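Local coordinates for uncharacterized protein DR_0571 (Deinococcus radiodurans R1, PDB 3C4N), which is uncharacterized but binds ADP in the crystal and probably acts as an FAD-dependent oxidoreductase of the ETF-QO/FixC family, at residues E35-V40 against S63-E68. Residues are numbered along the deposited sequence; the frame is centred on the assembly and turned at random.
Sequences EAFDIV and SLLLVE. With ADP (adenosine-5'-diphosphate), chain C.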
ATOM      1  N   GLU A  35      19.268   1.644  -6.343  1.00 54.39           N
ATOM      2  CA  GLU A  35      18.594   2.235  -5.178  1.00 49.96           C
ATOM      3  C   GLU A  35      18.818   1.326  -3.970  1.00 43.54           C
ATOM      4  O   GLU A  35      18.945   0.112  -4.117  1.00 45.15           O
ATOM      5  CB  GLU A  35      17.093   2.406  -5.460  1.00 52.56           C
ATOM      6  CG  GLU A  35      16.305   3.132  -4.363  1.00 58.17           C
ATOM      7  CD  GLU A  35      14.878   3.510  -4.792  1.00 60.25           C
ATOM      8  OE1 GLU A  35      14.713   4.431  -5.632  1.00 54.51           O
ATOM      9  OE2 GLU A  35      13.918   2.880  -4.292  1.00 61.95           O
ATOM     10  N   ALA A  36      18.872   1.908  -2.777  1.00 33.31           N
ATOM     11  CA  ALA A  36      19.121   1.118  -1.579  1.00 29.45           C
ATOM     12  C   ALA A  36      18.285   1.538  -0.376  1.00 30.72           C
ATOM     13  O   ALA A  36      17.854   2.685  -0.282  1.00 35.87           O
ATOM     14  CB  ALA A  36      20.601   1.183  -1.227  1.00 22.67           C
ATOM     15  N   PHE A  37      18.066   0.596   0.543  1.00 25.91           N
ATOM     16  CA  PHE A  37      17.296   0.839   1.764  1.00 17.66           C
ATOM     17  C   PHE A  37      18.064   0.304   2.969  1.00 22.79           C
ATOM     18  O   PHE A  37      18.872  -0.616   2.848  1.00 25.06           O
ATOM     19  CB  PHE A  37      15.932   0.145   1.688  1.00 17.68           C
ATOM     20  CG  PHE A  37      15.089   0.610   0.549  1.00 18.29           C
ATOM     21  CD1 PHE A  37      15.338   0.162  -0.739  1.00 17.70           C
ATOM     22  CD2 PHE A  37      14.085   1.542   0.752  1.00 13.53           C
ATOM     23  CE1 PHE A  37      14.598   0.640  -1.814  1.00 22.49           C
ATOM     24  CE2 PHE A  37      13.340   2.026  -0.316  1.00 21.57           C
ATOM     25  CZ  PHE A  37      13.597   1.576  -1.602  1.00 18.35           C
ATOM     26  N   ASP A  38      17.831   0.876   4.138  1.00 18.56           N
ATOM     27  CA  ASP A  38      18.535   0.386   5.304  1.00 21.39           C
ATOM     28  C   ASP A  38      17.970  -0.966   5.714  1.00 20.41           C
ATOM     29  O   ASP A  38      18.707  -1.867   6.118  1.00 25.36           O
ATOM     30  CB  ASP A  38      18.412   1.366   6.472  1.00 27.09           C
ATOM     31  CG  ASP A  38      19.110   2.682   6.199  1.00 30.45           C
ATOM     32  OD1 ASP A  38      20.162   2.664   5.512  1.00 37.05           O
ATOM     33  OD2 ASP A  38      18.620   3.729   6.673  1.00 33.46           O
ATOM     34  N   ILE A  39      16.659  -1.108   5.579  1.00 16.51           N
ATOM     35  CA  ILE A  39      15.986  -2.325   5.974  1.00 12.66           C
ATOM     36  C   ILE A  39      14.974  -2.798   4.955  1.00 15.18           C
ATOM     37  O   ILE A  39      14.159  -2.018   4.484  1.00 18.68           O
ATOM     38  CB  ILE A  39      15.230  -2.107   7.281  1.00 17.51           C
ATOM     39  CG1 ILE A  39      16.182  -1.648   8.380  1.00 19.19           C
ATOM     40  CG2 ILE A  39      14.537  -3.384   7.693  1.00 14.67           C
ATOM     41  CD1 ILE A  39      15.447  -1.140   9.603  1.00 16.94           C
ATOM     42  N   VAL A  40      15.018  -4.078   4.606  1.00 17.75           N
ATOM     43  CA  VAL A  40      14.035  -4.606   3.667  1.00 18.63           C
ATOM     44  C   VAL A  40      13.295  -5.772   4.335  1.00 14.61           C
ATOM     45  O   VAL A  40      13.904  -6.732   4.801  1.00 17.07           O
ATOM     46  CB  VAL A  40      14.706  -5.051   2.328  1.00 19.22           C
ATOM     47  CG1 VAL A  40      13.708  -5.786   1.448  1.00 17.66           C
ATOM     48  CG2 VAL A  40      15.217  -3.835   1.585  1.00 15.05           C
ATOM     49  N   SER A  63      15.327   3.987   6.723  1.00 18.33           N
ATOM     50  CA  SER A  63      14.417   3.662   5.635  1.00 16.86           C
ATOM     51  C   SER A  63      14.142   2.159   5.621  1.00 21.93           C
ATOM     52  O   SER A  63      15.049   1.349   5.868  1.00 21.92           O
ATOM     53  CB  SER A  63      15.012   4.112   4.291  1.00 12.58           C
ATOM     54  OG  SER A  63      16.282   3.531   4.046  1.00 17.75           O
ATOM     55  N   LEU A  64      12.889   1.799   5.346  1.00 15.59           N
ATOM     56  CA  LEU A  64      12.462   0.400   5.301  1.00 18.05           C
ATOM     57  C   LEU A  64      11.531   0.163   4.125  1.00 13.91           C
ATOM     58  O   LEU A  64      10.642   0.966   3.881  1.00 23.49           O
ATOM     59  CB  LEU A  64      11.746   0.023   6.605  1.00 13.68           C
ATOM     60  CG  LEU A  64      11.063  -1.350   6.661  1.00 17.75           C
ATOM     61  CD1 LEU A  64      11.060  -1.848   8.109  1.00 15.63           C
ATOM     62  CD2 LEU A  64       9.634  -1.264   6.110  1.00  7.10           C
ATOM     63  N   LEU A  65      11.742  -0.928   3.395  1.00 14.25           N
ATOM     64  CA  LEU A  65      10.905  -1.265   2.237  1.00 16.82           C
ATOM     65  C   LEU A  65      10.163  -2.579   2.522  1.00 13.56           C
ATOM     66  O   LEU A  65      10.785  -3.584   2.842  1.00 18.24           O
ATOM     67  CB  LEU A  65      11.782  -1.445   0.986  1.00 21.59           C
ATOM     68  CG  LEU A  65      11.223  -1.256  -0.436  1.00 23.65           C
ATOM     69  CD1 LEU A  65      11.912  -2.253  -1.365  1.00 25.14           C
ATOM     70  CD2 LEU A  65       9.735  -1.473  -0.483  1.00 18.44           C
ATOM     71  N   LEU A  66       8.842  -2.568   2.407  1.00 15.05           N
ATOM     72  CA  LEU A  66       8.045  -3.766   2.648  1.00 18.36           C
ATOM     73  C   LEU A  66       7.681  -4.387   1.292  1.00 19.16           C
ATOM     74  O   LEU A  66       7.078  -3.721   0.437  1.00 16.44           O
ATOM     75  CB  LEU A  66       6.759  -3.407   3.416  1.00 19.21           C
ATOM     76  CG  LEU A  66       6.240  -4.333   4.514  1.00 18.52           C
ATOM     77  CD1 LEU A  66       4.724  -4.283   4.546  1.00  8.14           C
ATOM     78  CD2 LEU A  66       6.712  -5.764   4.274  1.00 24.54           C
ATOM     79  N   VAL A  67       8.051  -5.652   1.092  1.00 18.45           N
ATOM     80  CA  VAL A  67       7.755  -6.335  -0.170  1.00 22.67           C
ATOM     81  C   VAL A  67       6.838  -7.530   0.028  1.00 20.03           C
ATOM     82  O   VAL A  67       7.090  -8.412   0.850  1.00 18.94           O
ATOM     83  CB  VAL A  67       9.039  -6.830  -0.884  1.00 19.14           C
ATOM     84  CG1 VAL A  67       8.705  -7.312  -2.312  1.00 11.87           C
ATOM     85  CG2 VAL A  67      10.049  -5.720  -0.929  1.00 15.98           C
ATOM     86  N   GLU A  68       5.772  -7.547  -0.753  1.00  7.92           N
ATOM     87  CA  GLU A  68       4.791  -8.597  -0.677  1.00  4.04           C
ATOM     88  C   GLU A  68       4.426  -9.026  -2.093  1.00  8.74           C
ATOM     89  O   GLU A  68       4.212  -8.181  -2.960  1.00 14.22           O
ATOM     90  CB  GLU A  68       3.588  -8.044   0.068  1.00  8.35           C
ATOM     91  CG  GLU A  68       2.334  -8.785  -0.170  1.00 18.48           C
ATOM     92  CD  GLU A  68       2.400 -10.189   0.339  1.00 20.75           C
ATOM     93  OE1 GLU A  68       1.763 -11.052  -0.301  1.00 21.04           O
ATOM     94  OE2 GLU A  68       3.068 -10.427   1.375  1.00 22.25           O
TER
HETATM   95  PB  ADP C 411       3.282 -15.383   8.428  1.00 25.71           P
HETATM   96  O1B ADP C 411       4.500 -15.944   9.012  1.00 19.79           O
HETATM   97  O2B ADP C 411       2.971 -13.936   9.034  1.00 30.48           O
HETATM   98  O3B ADP C 411       2.025 -16.359   8.705  1.00 33.15           O
HETATM   99  PA  ADP C 411       2.226 -15.461   5.999  1.00 19.51           P
HETATM  100  O1A ADP C 411       2.325 -16.809   5.409  1.00 20.72           O
HETATM  101  O2A ADP C 411       0.855 -15.363   6.855  1.00 16.15           O
HETATM  102  O3A ADP C 411       3.514 -15.138   6.901  1.00 33.91           O
HETATM  103  O5' ADP C 411       2.363 -14.278   4.931  1.00 23.42           O
HETATM  104  C5' ADP C 411       3.717 -13.967   4.811  1.00  1.38           C
HETATM  105  C4' ADP C 411       3.981 -13.247   3.515  1.00 21.87           C
HETATM  106  O4' ADP C 411       5.172 -13.338   2.690  1.00 20.34           O
HETATM  107  C3' ADP C 411       2.853 -13.875   2.756  1.00 23.76           C
HETATM  108  O3' ADP C 411       1.635 -13.184   3.035  1.00 29.30           O
HETATM  109  C2' ADP C 411       3.278 -13.805   1.288  1.00 19.30           C
HETATM  110  O2' ADP C 411       2.298 -13.087   0.520  1.00 34.85           O
HETATM  111  C1' ADP C 411       4.668 -13.113   1.347  1.00 19.31           C
HETATM  112  N9  ADP C 411       5.684 -13.720   0.550  1.00 21.28           N
HETATM  113  C8  ADP C 411       5.953 -15.098   0.515  1.00 28.02           C
HETATM  114  N7  ADP C 411       6.927 -15.327  -0.349  1.00 21.84           N
HETATM  115  C5  ADP C 411       7.354 -14.144  -0.866  1.00 19.81           C
HETATM  116  C6  ADP C 411       8.412 -13.730  -1.717  1.00 18.33           C
HETATM  117  N6  ADP C 411       9.492 -14.595  -1.998  1.00 15.62           N
HETATM  118  N1  ADP C 411       8.519 -12.423  -2.043  1.00 18.42           N
HETATM  119  C2  ADP C 411       7.677 -11.512  -1.556  1.00 16.54           C
HETATM  120  N3  ADP C 411       6.740 -11.812  -0.735  1.00 19.53           N
HETATM  121  C4  ADP C 411       6.562 -13.117  -0.276  1.00 18.48           C
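I39 and L64 pair in parallel, as do V40 and L65, where strands 36-42 and 64-67 run side by side. In the backbone, L65 N donates to I39 O (2.9 Å), and I39 N reaches S63 O at 3.0 Å. Where the chain turns at D38, a side chain takes over: S63 OG, set between its own N and carbonyl carbon (chi1 57°), accepts a hydrogen bond from D38 N at 3.1 Å, fairly straight at 162°. A weak return bond joins S63 N to D38 OD2.

Apolar contacts fall on both faces of the sheet. L65 CG stands over the centre of the F37 ring, a CH-pi contact 3.9 Å from the centroid, while CB lies above the CG-CD2 side of the same face. With an alanine in place of F37, L65 would probably lose this flat cover and be freer to turn. V40 shares that face of the sheet; on the other, I39 CG2 meets L64 CD1 at 3.8 Å beneath helix 46-58, whose L55 touches both residues.

This helix links the two strands into the beta-alpha-beta unit of a Rossmann-type fold. Main-chain bonds set the parallel register and apolar side chains pack on both faces, while the second strand of the unit leads on to E68, which binds ADP and whose carboxylate also accepts hydrogen bonds from A44 N and G70 N.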